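Local coordinates for citrate synthase (Metallosphaera sedula, PDB 6ABW), which probably catalyses the condensation of acetyl-CoA with oxaloacetate and water, giving citrate and free CoA for the tricarboxylic acid cycle, at residues T54-V59 with E162-S167; T110-L115 with D213-V218; S117-P122 with V136-T141; M121-A126 with A356-Y361; A126-N131 with Y361-H366. One frame throughout, in Å; residues are numbered along the deposited sequence.

In the fold
The five contacts trace how one helical body is tied together across separations from 14 to 230 residues. Contacts 4 and 5 are almost one patch, their centres about 2 Å apart, where the loop before helix 128-151 and that helix's start meet helix 342-365. Contacts 2 and 3 share helix 104-119, have centres about 7 Å apart and are joined by Tyr215 and Arg138. Contact 1 lies about 19 Å from contact 3 between centres, yet Phe164 and Phe56 pack on Val136 there. Helix 128-151 thus takes part in or borders all five. All lie away from the acetyl-CoA pocket and the predicted active-site residues His270 and Asp325; contacts 1, 2, 3 and 5 also touch the second subunit.

Contact 1: T54-V59 with E162-S167; sequences TSFEEV and ESFAKS
Two helix N-termini face each other here in the mainly helical citrate synthase fold, with Phe56 and Glu57 of helix 56-65 set against Phe164 at the start of helix 164-173. Each helix has a serine N-cap: Ser55 OG receives a weak bond from Glu58 N, while Ser163 OG accepts from Lys166 N at 3.2 Å. Glu57 then serves amides that the second cap does not. Phe164 N donates to Glu57 OE2 over 2.8 Å with an N-H...O angle of 153°, and the nitrogen stands above the carboxylate plane. The other oxygen works through a water, which donates to Glu57 OE1 at 2.8 Å and accepts from Ala165 N at 2.9 Å. Glu57 gets there by a bend in its chain (chi2 97°), which swings the carboxylate across to helix 164-173 from a side chain that does not set out toward it. Beside this polar grip, Phe56 lays CD2 over one face of the Phe164 ring, near the rim and 3.7 Å from Phe164 CD1. The rings meet obliquely, with planes at 53° and centroids 5.2 Å apart. Leu189 of helix 179-191 and Val136 of helix 128-151 touch both phenylalanines, and Glu57 OE2 also binds a glycerol probably left from crystallisation. One carboxylate therefore satisfies two successive amides of a first helical turn, one directly and one through water. Placed at the positive end of the helix dipole, the group would probably be favoured in its charged form, and its charge would in turn suit that helix end.

Contact 2: T110-L115 with D213-V218; sequences TAFSAL and DIYSCV
Apolar packing carries the meeting of Phe112 and Leu115 with Tyr215 and Val218, on two nearly antiparallel helices whose local axes pass 8.4 Å apart at an angle of 165°. The CH-pi contact comes first: Val218 CG1 sits over one face of the Phe112 ring, 4.1 Å from its centroid. Leu115 CD1, from the same helix as the ring, covers the opposite face. Phe112 has turned about 30° off the usual staggered position (chi1 -92°), a setting in which its ring fits between these two methyls. The aromatic side chains cross at about a right angle: Phe112 CD2 approaches the edge of the Tyr215 ring, 4.0 Å from Tyr215 CD2. An aliphatic-to-aromatic contact completes the apolar set, with Leu115 CB 3.7 Å from the same Tyr215 CD2. At the start of helix 214-225 Asp213 OD1 accepts from Ser216 N over 3.1 Å, and Ser116 of helix 104-119 bonds to the same Asp213 oxygen and to Ser216 OG. The Tyr215 hydroxyl is hydrogen-bonded, probably, to NH1 of Arg138. Asp213 OD2 forms a salt bridge with Lys226 of the second subunit, on which Ser113 and Ala114 also pack, as expected for the antiparallel helix sandwich of citrate synthase dimers. Within the chain, helix 128-151 closes over Phe112 and Tyr215 through Leu135, helix 89-97 packs on Leu115, and helix 342-365 meets Val218.

Contact 3: S117-P122 with V136-T141; sequences SIYGMP and VARAST
The Tyr119 ring is covered on both faces: the guanidinium of Arg138 lies on one, and Ile118 CG2, from the preceding residue, stands 3.9 Å above the plane of the other. This is a stacked cation-pi pair joining the last turn of helix 104-119 to the middle of helix 128-151, two consecutive helices of the citrate synthase fold. The planes are only 11° apart and Arg138 CZ is 3.7 Å from the ring centroid, so the two groups overlap broadly. Other residues hold the guanidinium nitrogens: Arg138 NE bonds to the carbonyl oxygen of Ala84, and NH1 probably to the hydroxyl of Tyr215. Those bonds help fix its rotation while its face is given to the tyrosine. Arg138 reaches so far, with 10.8 Å between the CA atoms of the pair, because its chain runs extended from CG to NE (chi3 -180°). A leucine in place of Tyr119 would probably leave the guanidinium face without its flat aromatic cover and open a gap beside it. Of the guanidinium atoms, NH1 sits over the middle of the ring, 3.5 Å from Tyr119 CG.

Contact 4: M121-A126 with A356-Y361; sequences MPWNKA and AHVIEY
Trp123 gives the one polar hydrogen of its side chain, on NE1, to the carbonyl oxygen of Ser212, and presents the far, benzenoid edge of the indole to Val358 and Ile359. With the polar end thus engaged, what reaches helix 342-365 is purely hydrocarbon. Val358 CG2 meets the rim in the plane of the ring, 3.7 Å from Trp123 CH2, and the two side chains cross at about a right angle. With CG1 of Val358 anti to the carbonyl carbon (chi1 -64°), CG2 falls between the backbone N and that carbon, and from there it meets the indole. One residue further along the helix, Ile359 CG1 also comes in near the ring plane, 3.8 Å from Trp123 CZ3. The rim comes close to the helix backbone as well, since Trp123 CZ3 is 3.9 Å from Ile359 CA. The indole is therefore inserted edge first, pinning the irregular loop between helices 104-119 and 128-151 to a helix more than 200 residues later in the chain. Ile214 of helix 214-225 touches all three side chains and extends the apolar cluster, while Val358 also packs on Ala204 and Ser208 of helix 199-208. The division of labour follows from the amphipathic indole: the N-H bond to Ser212 limits how the ring can turn, while the opposite rim is packed among aliphatic side chains, away from water.

Contact 5: A126-N131 with Y361-H366; sequences ATNRDN and YVEDQH
Asn128 and Glu363 have the nearest CA atoms of the two segments, 9.3 Å apart, where the start of helix 128-151 passes the C-terminal part of helix 342-365. The gap is spanned by a bidentate salt bridge, a surface-side tie between two long helices of the citrate synthase fold. Glu363, extended beyond CG with chi2 at -175°, pushes its carboxylate across to Arg129, which grips it end-on. Arg129 NH2 donates almost straight to Glu363 OE1 over 2.8 Å, in the guanidinium plane, though the nitrogen stands out of the carboxylate plane, the flat groups being twisted against each other. NH1 of Arg129 gives a more bent bond (142°), also 2.8 Å, to Glu363 OE2 on its syn side. Arg129 NE has a weak bond to the carbonyl oxygen of Leu64, and Asn128 OD1 accepts from Asn124 N, so guanidinium and amide are each held at another atom too. An alanine at Glu363 would probably leave the Arg129 charge without its mate and the Asn128 amide nitrogen without this acceptor. Two donors converge on Glu363 OE2, the second being Asn128 ND2, which reaches the anti lone pair at 2.9 Å and 169°.

Contact 1: T54-V59 with E162-S167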
# COMPACT_ATOMS: atom_id res chain seq x y z
N THR A 54 31.51 -9.18 -4.31
CA THR A 54 30.34 -10.05 -4.48
C THR A 54 29.52 -9.60 -5.69
O THR A 54 30.06 -9.25 -6.70
CB THR A 54 29.52 -10.30 -3.20
OG1 THR A 54 28.73 -9.17 -2.90
CG2 THR A 54 30.44 -10.61 -1.99
N SER A 55 28.23 -9.75 -5.62
CA SER A 55 27.32 -9.48 -6.75
C SER A 55 25.94 -9.32 -6.12
O SER A 55 25.71 -9.68 -4.96
CB SER A 55 27.26 -10.63 -7.73
OG SER A 55 26.75 -11.79 -7.10
N PHE A 56 25.02 -8.77 -6.86
CA PHE A 56 23.69 -8.59 -6.33
C PHE A 56 23.06 -9.93 -5.93
O PHE A 56 22.47 -10.05 -4.87
CB PHE A 56 22.80 -7.84 -7.32
CG PHE A 56 21.42 -7.51 -6.77
CD1 PHE A 56 21.30 -6.77 -5.63
CD2 PHE A 56 20.26 -7.93 -7.43
CE1 PHE A 56 20.06 -6.41 -5.15
CE2 PHE A 56 19.04 -7.60 -6.94
CZ PHE A 56 18.92 -6.84 -5.76
N GLU A 57 23.22 -10.97 -6.77
CA GLU A 57 22.65 -12.31 -6.42
C GLU A 57 23.16 -12.82 -5.08
O GLU A 57 22.42 -13.33 -4.25
CB GLU A 57 22.98 -13.35 -7.48
CG GLU A 57 22.32 -13.06 -8.83
CD GLU A 57 23.19 -12.32 -9.87
OE1 GLU A 57 23.92 -11.37 -9.51
OE2 GLU A 57 23.06 -12.61 -11.09
N GLU A 58 24.45 -12.62 -4.85
CA GLU A 58 25.03 -12.96 -3.56
C GLU A 58 24.50 -12.17 -2.40
O GLU A 58 24.27 -12.71 -1.36
CB GLU A 58 26.58 -12.92 -3.62
CG GLU A 58 27.19 -14.03 -4.47
CD GLU A 58 28.70 -13.82 -4.75
OE1 GLU A 58 29.53 -14.51 -4.07
OE2 GLU A 58 29.08 -12.92 -5.56
N VAL A 59 24.24 -10.88 -2.62
CA VAL A 59 23.66 -10.07 -1.60
C VAL A 59 22.16 -10.40 -1.37
O VAL A 59 21.69 -10.35 -0.25
CB VAL A 59 23.91 -8.54 -1.91
CG1 VAL A 59 23.10 -7.67 -0.98
CG2 VAL A 59 25.37 -8.18 -1.80
N GLU A 162 24.72 -14.01 -17.76
CA GLU A 162 25.75 -14.09 -16.70
C GLU A 162 25.43 -13.40 -15.41
O GLU A 162 26.00 -13.75 -14.38
CB GLU A 162 27.12 -13.64 -17.29
CG GLU A 162 27.57 -14.78 -18.27
CD GLU A 162 28.71 -14.46 -19.22
OE1 GLU A 162 28.46 -14.31 -20.45
OE2 GLU A 162 29.87 -14.39 -18.74
N SER A 163 24.47 -12.45 -15.41
CA SER A 163 24.05 -11.85 -14.16
C SER A 163 22.71 -11.11 -14.26
O SER A 163 22.24 -10.72 -15.34
CB SER A 163 25.08 -10.89 -13.65
OG SER A 163 25.17 -9.73 -14.48
N PHE A 164 22.16 -10.90 -13.08
CA PHE A 164 20.90 -10.18 -12.91
C PHE A 164 21.01 -8.82 -13.47
O PHE A 164 20.14 -8.39 -14.22
CB PHE A 164 20.57 -10.16 -11.44
CG PHE A 164 19.25 -9.44 -11.07
CD1 PHE A 164 19.20 -8.08 -10.94
CD2 PHE A 164 18.10 -10.19 -10.83
CE1 PHE A 164 17.96 -7.41 -10.59
CE2 PHE A 164 16.90 -9.58 -10.50
CZ PHE A 164 16.84 -8.18 -10.31
N ALA A 165 22.10 -8.13 -13.14
CA ALA A 165 22.35 -6.79 -13.69
C ALA A 165 22.36 -6.77 -15.21
O ALA A 165 21.80 -5.90 -15.86
CB ALA A 165 23.64 -6.21 -13.14
N LYS A 166 23.09 -7.72 -15.81
CA LYS A 166 23.14 -7.80 -17.26
C LYS A 166 21.78 -8.10 -17.92
O LYS A 166 21.42 -7.44 -18.89
CB LYS A 166 24.21 -8.84 -17.72
CG LYS A 166 24.45 -8.74 -19.19
CD LYS A 166 25.47 -9.80 -19.59
CE LYS A 166 25.62 -9.77 -21.10
NZ LYS A 166 26.90 -10.52 -21.46
N SER A 167 21.04 -9.02 -17.37
CA SER A 167 19.69 -9.37 -17.87
C SER A 167 18.75 -8.18 -17.83
O SER A 167 17.98 -7.92 -18.81
CB SER A 167 19.11 -10.55 -17.12
OG SER A 167 19.87 -11.73 -17.32
O HOH W 1 23.88 -8.96 -10.97

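Contact 2: T110-L115 with D213-V218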
# COMPACT_ATOMS: atom_id res chain seq x y z
N THR A 110 1.08 -0.39 -9.79
CA THR A 110 -0.02 -1.02 -10.47
C THR A 110 0.36 -2.44 -10.90
O THR A 110 -0.37 -3.40 -10.67
CB THR A 110 -0.48 -0.17 -11.64
OG1 THR A 110 -0.83 1.13 -11.16
CG2 THR A 110 -1.71 -0.77 -12.30
N ALA A 111 1.54 -2.57 -11.48
CA ALA A 111 2.06 -3.87 -11.86
C ALA A 111 2.25 -4.82 -10.70
O ALA A 111 1.85 -5.95 -10.76
CB ALA A 111 3.32 -3.70 -12.67
N PHE A 112 2.72 -4.33 -9.56
CA PHE A 112 2.88 -5.17 -8.37
C PHE A 112 1.53 -5.54 -7.77
O PHE A 112 1.43 -6.64 -7.22
CB PHE A 112 3.81 -4.53 -7.34
CG PHE A 112 5.20 -4.96 -7.52
CD1 PHE A 112 6.02 -4.39 -8.44
CD2 PHE A 112 5.64 -6.12 -6.83
CE1 PHE A 112 7.31 -4.90 -8.65
CE2 PHE A 112 6.91 -6.65 -7.06
CZ PHE A 112 7.73 -6.06 -7.99
N SER A 113 0.49 -4.69 -7.95
CA SER A 113 -0.86 -5.08 -7.45
C SER A 113 -1.37 -6.24 -8.29
O SER A 113 -1.91 -7.20 -7.75
CB SER A 113 -1.97 -3.98 -7.41
OG SER A 113 -1.48 -2.81 -6.78
N ALA A 114 -1.13 -6.17 -9.60
CA ALA A 114 -1.51 -7.28 -10.47
C ALA A 114 -0.75 -8.55 -10.20
O ALA A 114 -1.32 -9.62 -10.16
CB ALA A 114 -1.38 -6.88 -11.94
N LEU A 115 0.54 -8.46 -9.97
CA LEU A 115 1.36 -9.59 -9.53
C LEU A 115 0.87 -10.16 -8.21
O LEU A 115 0.84 -11.36 -8.03
CB LEU A 115 2.83 -9.20 -9.45
CG LEU A 115 3.59 -8.83 -10.72
CD1 LEU A 115 4.94 -8.28 -10.33
CD2 LEU A 115 3.69 -10.05 -11.58
N ASP A 213 0.01 -10.95 1.46
CA ASP A 213 1.13 -11.55 0.71
C ASP A 213 2.28 -10.56 0.42
O ASP A 213 2.11 -9.35 0.45
CB ASP A 213 0.65 -12.20 -0.56
CG ASP A 213 0.03 -11.22 -1.56
OD1 ASP A 213 0.80 -10.59 -2.30
OD2 ASP A 213 -1.19 -11.06 -1.62
N ILE A 214 3.45 -11.14 0.25
CA ILE A 214 4.64 -10.35 0.02
C ILE A 214 4.58 -9.35 -1.14
O ILE A 214 5.17 -8.28 -1.07
CB ILE A 214 5.89 -11.29 -0.03
CG1 ILE A 214 7.13 -10.49 0.28
CG2 ILE A 214 5.95 -12.03 -1.36
CD1 ILE A 214 8.30 -11.37 0.78
N TYR A 215 3.87 -9.68 -2.22
CA TYR A 215 3.70 -8.74 -3.28
C TYR A 215 2.90 -7.48 -2.84
O TYR A 215 3.29 -6.36 -3.23
CB TYR A 215 3.01 -9.37 -4.48
CG TYR A 215 3.90 -10.37 -5.22
CD1 TYR A 215 3.98 -11.67 -4.82
CD2 TYR A 215 4.68 -9.99 -6.31
CE1 TYR A 215 4.81 -12.61 -5.47
CE2 TYR A 215 5.45 -10.90 -6.99
CZ TYR A 215 5.55 -12.21 -6.55
OH TYR A 215 6.39 -13.15 -7.22
N SER A 216 1.86 -7.68 -2.01
CA SER A 216 1.04 -6.58 -1.48
C SER A 216 1.84 -5.76 -0.47
O SER A 216 1.62 -4.56 -0.40
CB SER A 216 -0.29 -7.04 -0.90
OG SER A 216 -1.20 -7.14 -1.99
N CYS A 217 2.77 -6.39 0.26
CA CYS A 217 3.71 -5.63 1.08
C CYS A 217 4.53 -4.66 0.22
O CYS A 217 4.66 -3.49 0.58
CB CYS A 217 4.59 -6.56 1.92
SG CYS A 217 3.64 -7.58 3.07
N VAL A 218 5.05 -5.13 -0.91
CA VAL A 218 5.74 -4.24 -1.85
C VAL A 218 4.80 -3.18 -2.45
O VAL A 218 5.22 -2.04 -2.64
CB VAL A 218 6.53 -5.05 -2.92
CG1 VAL A 218 7.15 -4.15 -3.94
CG2 VAL A 218 7.58 -5.83 -2.18

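Contact 3: S117-P122 with V136-T141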
# COMPACT_ATOMS: atom_id res chain seq x y z
N SER A 117 -2.28 -10.23 -7.17
CA SER A 117 -3.50 -10.92 -7.48
C SER A 117 -3.23 -12.26 -8.15
O SER A 117 -3.98 -13.21 -7.95
CB SER A 117 -4.34 -10.03 -8.41
OG SER A 117 -4.83 -8.90 -7.68
N ILE A 118 -2.17 -12.34 -8.96
CA ILE A 118 -1.85 -13.55 -9.71
C ILE A 118 -1.00 -14.54 -8.87
O ILE A 118 -1.27 -15.74 -8.91
CB ILE A 118 -1.14 -13.13 -11.02
CG1 ILE A 118 -2.14 -12.38 -11.89
CG2 ILE A 118 -0.51 -14.31 -11.72
CD1 ILE A 118 -1.53 -11.61 -13.01
N TYR A 119 0.02 -14.07 -8.17
CA TYR A 119 1.03 -14.87 -7.54
C TYR A 119 1.00 -14.88 -6.04
O TYR A 119 1.75 -15.67 -5.43
CB TYR A 119 2.40 -14.39 -7.98
CG TYR A 119 2.78 -14.61 -9.41
CD1 TYR A 119 2.87 -15.90 -9.93
CD2 TYR A 119 3.14 -13.57 -10.18
CE1 TYR A 119 3.21 -16.10 -11.26
CE2 TYR A 119 3.55 -13.76 -11.49
CZ TYR A 119 3.59 -15.03 -12.01
OH TYR A 119 4.00 -15.19 -13.33
N GLY A 120 0.25 -13.98 -5.43
CA GLY A 120 0.29 -13.83 -3.96
C GLY A 120 -0.01 -15.17 -3.28
O GLY A 120 -1.01 -15.85 -3.65
N MET A 121 0.82 -15.56 -2.31
CA MET A 121 0.61 -16.79 -1.53
C MET A 121 0.66 -16.49 -0.04
O MET A 121 1.27 -15.49 0.38
CB MET A 121 1.72 -17.81 -1.86
CG MET A 121 1.69 -18.39 -3.25
SD MET A 121 0.24 -19.46 -3.40
CE MET A 121 0.95 -20.93 -2.58
N PRO A 122 0.12 -17.39 0.80
CA PRO A 122 0.14 -17.10 2.22
C PRO A 122 1.58 -17.20 2.79
O PRO A 122 2.45 -17.88 2.25
CB PRO A 122 -0.76 -18.21 2.86
CG PRO A 122 -1.54 -18.78 1.73
CD PRO A 122 -0.76 -18.53 0.45
N VAL A 136 11.84 -10.48 -6.60
CA VAL A 136 12.98 -9.64 -7.02
C VAL A 136 13.23 -9.76 -8.52
O VAL A 136 13.41 -8.77 -9.23
CB VAL A 136 14.25 -9.95 -6.20
CG1 VAL A 136 15.44 -9.27 -6.86
CG2 VAL A 136 14.03 -9.43 -4.77
N ALA A 137 13.19 -10.98 -9.03
CA ALA A 137 13.20 -11.17 -10.48
C ALA A 137 12.13 -10.47 -11.24
O ALA A 137 12.35 -9.84 -12.31
CB ALA A 137 13.06 -12.66 -10.76
N ARG A 138 10.93 -10.57 -10.73
CA ARG A 138 9.80 -9.93 -11.37
C ARG A 138 9.84 -8.39 -11.28
O ARG A 138 9.35 -7.72 -12.16
CB ARG A 138 8.51 -10.52 -10.82
CG ARG A 138 8.39 -11.98 -11.27
CD ARG A 138 7.37 -12.75 -10.51
NE ARG A 138 7.37 -14.11 -11.05
CZ ARG A 138 6.82 -15.18 -10.48
NH1 ARG A 138 6.27 -15.15 -9.29
NH2 ARG A 138 6.89 -16.36 -11.12
N ALA A 139 10.50 -7.87 -10.24
CA ALA A 139 10.80 -6.43 -10.15
C ALA A 139 11.64 -5.98 -11.32
O ALA A 139 11.39 -4.92 -11.88
CB ALA A 139 11.43 -6.06 -8.82
N SER A 140 12.59 -6.83 -11.72
CA SER A 140 13.40 -6.56 -12.93
C SER A 140 12.52 -6.46 -14.17
O SER A 140 12.60 -5.48 -14.95
CB SER A 140 14.47 -7.68 -13.07
OG SER A 140 15.22 -7.45 -14.22
N THR A 141 11.64 -7.44 -14.36
CA THR A 141 10.73 -7.41 -15.49
C THR A 141 9.84 -6.19 -15.53
O THR A 141 9.68 -5.55 -16.56
CB THR A 141 9.90 -8.67 -15.44
OG1 THR A 141 10.78 -9.82 -15.46
CG2 THR A 141 8.95 -8.76 -16.65

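Contact 4: M121-A126 with A356-Y361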
# COMPACT_ATOMS: atom_id res chain seq x y z
N MET A 121 0.82 -15.56 -2.31
CA MET A 121 0.61 -16.79 -1.53
C MET A 121 0.66 -16.49 -0.04
O MET A 121 1.27 -15.49 0.38
CB MET A 121 1.72 -17.81 -1.86
CG MET A 121 1.69 -18.39 -3.25
SD MET A 121 0.24 -19.46 -3.40
CE MET A 121 0.95 -20.93 -2.58
N PRO A 122 0.12 -17.39 0.80
CA PRO A 122 0.14 -17.10 2.22
C PRO A 122 1.58 -17.20 2.79
O PRO A 122 2.45 -17.88 2.25
CB PRO A 122 -0.76 -18.21 2.86
CG PRO A 122 -1.54 -18.78 1.73
CD PRO A 122 -0.76 -18.53 0.45
N TRP A 123 1.78 -16.57 3.93
CA TRP A 123 3.06 -16.69 4.61
C TRP A 123 3.26 -18.16 5.00
O TRP A 123 2.33 -18.84 5.39
CB TRP A 123 3.06 -15.77 5.81
CG TRP A 123 3.16 -14.36 5.34
CD1 TRP A 123 2.17 -13.52 4.96
CD2 TRP A 123 4.39 -13.69 5.06
NE1 TRP A 123 2.71 -12.35 4.46
CE2 TRP A 123 4.07 -12.41 4.56
CE3 TRP A 123 5.74 -14.03 5.24
CZ2 TRP A 123 5.06 -11.48 4.20
CZ3 TRP A 123 6.71 -13.10 4.91
CH2 TRP A 123 6.36 -11.86 4.38
N ASN A 124 4.46 -18.61 4.78
CA ASN A 124 4.89 -20.01 5.03
C ASN A 124 6.41 -20.03 5.25
O ASN A 124 7.17 -19.79 4.33
CB ASN A 124 4.46 -20.88 3.82
CG ASN A 124 4.82 -22.31 4.04
OD1 ASN A 124 4.54 -22.81 5.10
ND2 ASN A 124 5.44 -22.92 3.11
N LYS A 125 6.86 -20.34 6.47
CA LYS A 125 8.32 -20.34 6.73
C LYS A 125 9.19 -21.02 5.72
O LYS A 125 10.21 -20.47 5.35
CB LYS A 125 8.66 -20.94 8.09
CG LYS A 125 8.42 -20.03 9.27
CD LYS A 125 9.18 -20.56 10.50
CE LYS A 125 9.02 -19.63 11.70
NZ LYS A 125 10.27 -18.84 11.98
N ALA A 126 8.80 -22.19 5.20
CA ALA A 126 9.61 -22.93 4.24
C ALA A 126 9.76 -22.32 2.85
O ALA A 126 10.72 -22.58 2.19
CB ALA A 126 9.10 -24.35 4.04
N ALA A 356 13.13 -8.63 2.70
CA ALA A 356 13.87 -9.21 3.81
C ALA A 356 13.39 -8.70 5.16
O ALA A 356 13.31 -9.50 6.16
CB ALA A 356 15.38 -8.93 3.65
N HIS A 357 13.01 -7.43 5.25
CA HIS A 357 12.44 -6.89 6.50
C HIS A 357 11.09 -7.50 6.85
O HIS A 357 10.82 -7.76 8.02
CB HIS A 357 12.30 -5.38 6.47
CG HIS A 357 13.54 -4.64 6.82
ND1 HIS A 357 13.90 -4.42 8.12
CD2 HIS A 357 14.47 -4.01 6.05
CE1 HIS A 357 15.07 -3.78 8.14
NE2 HIS A 357 15.42 -3.50 6.90
N VAL A 358 10.23 -7.71 5.88
CA VAL A 358 8.93 -8.24 6.18
C VAL A 358 9.05 -9.72 6.58
O VAL A 358 8.36 -10.12 7.51
CB VAL A 358 7.83 -8.03 5.13
CG1 VAL A 358 7.58 -6.51 4.99
CG2 VAL A 358 8.13 -8.65 3.80
N ILE A 359 9.97 -10.46 5.97
CA ILE A 359 10.16 -11.88 6.30
C ILE A 359 10.66 -11.97 7.73
O ILE A 359 10.12 -12.72 8.52
CB ILE A 359 11.07 -12.60 5.34
CG1 ILE A 359 10.42 -12.73 3.99
CG2 ILE A 359 11.49 -14.00 5.89
CD1 ILE A 359 11.29 -13.20 2.91
N GLU A 360 11.62 -11.13 8.10
CA GLU A 360 12.13 -11.07 9.49
C GLU A 360 11.04 -10.76 10.45
O GLU A 360 10.90 -11.40 11.53
CB GLU A 360 13.17 -9.97 9.65
CG GLU A 360 14.59 -10.37 9.81
CD GLU A 360 15.50 -9.16 10.21
OE1 GLU A 360 16.63 -9.47 10.64
OE2 GLU A 360 15.09 -7.94 10.08
N TYR A 361 10.23 -9.76 10.09
CA TYR A 361 9.15 -9.34 10.93
C TYR A 361 8.07 -10.41 11.14
O TYR A 361 7.65 -10.65 12.29
CB TYR A 361 8.56 -8.02 10.41
CG TYR A 361 7.52 -7.46 11.32
CD1 TYR A 361 7.86 -6.73 12.45
CD2 TYR A 361 6.18 -7.67 11.04
CE1 TYR A 361 6.87 -6.20 13.28
CE2 TYR A 361 5.19 -7.18 11.86
CZ TYR A 361 5.51 -6.44 12.98
OH TYR A 361 4.45 -5.98 13.77

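Contact 5: A126-N131 with Y361-H366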
# COMPACT_ATOMS: atom_id res chain seq x y z
N ALA A 126 8.80 -22.19 5.20
CA ALA A 126 9.61 -22.93 4.24
C ALA A 126 9.76 -22.32 2.85
O ALA A 126 10.72 -22.58 2.19
CB ALA A 126 9.10 -24.35 4.04
N THR A 127 8.82 -21.49 2.45
CA THR A 127 8.79 -20.92 1.13
C THR A 127 8.88 -19.36 1.06
O THR A 127 8.98 -18.87 -0.03
CB THR A 127 7.53 -21.35 0.35
OG1 THR A 127 6.33 -20.94 1.01
CG2 THR A 127 7.56 -22.86 0.17
N ASN A 128 8.87 -18.67 2.19
CA ASN A 128 8.90 -17.18 2.19
C ASN A 128 10.10 -16.65 1.35
O ASN A 128 9.96 -15.72 0.51
CB ASN A 128 8.98 -16.65 3.61
CG ASN A 128 7.72 -16.77 4.42
OD1 ASN A 128 6.58 -16.79 3.86
ND2 ASN A 128 7.85 -16.84 5.73
N ARG A 129 11.28 -17.25 1.50
CA ARG A 129 12.47 -16.73 0.88
C ARG A 129 12.45 -17.04 -0.59
O ARG A 129 12.81 -16.19 -1.37
CB ARG A 129 13.73 -17.21 1.61
CG ARG A 129 13.83 -16.69 3.00
CD ARG A 129 14.85 -17.50 3.85
NE ARG A 129 14.89 -16.97 5.20
CZ ARG A 129 13.91 -17.12 6.07
NH1 ARG A 129 12.81 -17.85 5.78
NH2 ARG A 129 13.96 -16.50 7.20
N ASP A 130 11.97 -18.24 -0.98
CA ASP A 130 11.80 -18.56 -2.39
C ASP A 130 10.81 -17.56 -3.04
O ASP A 130 11.00 -17.18 -4.21
CB ASP A 130 11.25 -19.97 -2.62
CG ASP A 130 12.25 -21.13 -2.21
OD1 ASP A 130 13.50 -20.98 -2.16
OD2 ASP A 130 11.73 -22.26 -1.97
N ASN A 131 9.71 -17.25 -2.37
CA ASN A 131 8.72 -16.26 -2.88
C ASN A 131 9.37 -14.88 -3.06
O ASN A 131 9.11 -14.22 -4.02
CB ASN A 131 7.50 -16.16 -1.95
CG ASN A 131 6.66 -17.48 -1.94
OD1 ASN A 131 5.89 -17.75 -1.00
ND2 ASN A 131 6.80 -18.26 -2.96
N TYR A 361 10.23 -9.76 10.09
CA TYR A 361 9.15 -9.34 10.93
C TYR A 361 8.07 -10.41 11.14
O TYR A 361 7.65 -10.65 12.29
CB TYR A 361 8.56 -8.02 10.41
CG TYR A 361 7.52 -7.46 11.32
CD1 TYR A 361 7.86 -6.73 12.45
CD2 TYR A 361 6.18 -7.67 11.04
CE1 TYR A 361 6.87 -6.20 13.28
CE2 TYR A 361 5.19 -7.18 11.86
CZ TYR A 361 5.51 -6.44 12.98
OH TYR A 361 4.45 -5.98 13.77
N VAL A 362 7.60 -11.04 10.07
CA VAL A 362 6.52 -12.01 10.16
C VAL A 362 7.07 -13.24 10.94
O VAL A 362 6.34 -13.80 11.79
CB VAL A 362 5.99 -12.43 8.78
CG1 VAL A 362 5.09 -13.61 8.87
CG2 VAL A 362 5.22 -11.26 8.07
N GLU A 363 8.29 -13.65 10.63
CA GLU A 363 8.80 -14.94 11.20
C GLU A 363 9.14 -14.79 12.66
O GLU A 363 9.04 -15.75 13.38
CB GLU A 363 9.94 -15.50 10.38
CG GLU A 363 9.50 -16.03 9.06
CD GLU A 363 10.62 -16.71 8.27
OE1 GLU A 363 11.77 -16.80 8.87
OE2 GLU A 363 10.44 -17.13 7.07
N ASP A 364 9.51 -13.62 13.12
CA ASP A 364 10.07 -13.52 14.45
C ASP A 364 9.14 -12.82 15.37
O ASP A 364 8.84 -13.29 16.45
CB ASP A 364 11.48 -12.87 14.37
CG ASP A 364 12.17 -12.70 15.74
OD1 ASP A 364 11.94 -13.53 16.67
OD2 ASP A 364 12.96 -11.74 15.89
N GLN A 365 8.62 -11.70 14.89
CA GLN A 365 8.16 -10.59 15.74
C GLN A 365 6.81 -10.09 15.24
O GLN A 365 6.48 -8.90 15.31
CB GLN A 365 9.21 -9.45 15.76
CG GLN A 365 10.31 -9.66 14.73
CD GLN A 365 11.33 -8.54 14.63
OE1 GLN A 365 12.15 -8.52 13.68
NE2 GLN A 365 11.31 -7.62 15.63
N HIS A 366 6.02 -11.04 14.73
CA HIS A 366 4.74 -10.70 14.19
C HIS A 366 3.84 -10.30 15.37
O HIS A 366 3.45 -11.14 16.19
CB HIS A 366 4.12 -11.85 13.39
CG HIS A 366 2.70 -11.60 13.04
ND1 HIS A 366 1.66 -12.26 13.65
CD2 HIS A 366 2.14 -10.66 12.25
CE1 HIS A 366 0.52 -11.78 13.21
NE2 HIS A 366 0.78 -10.80 12.36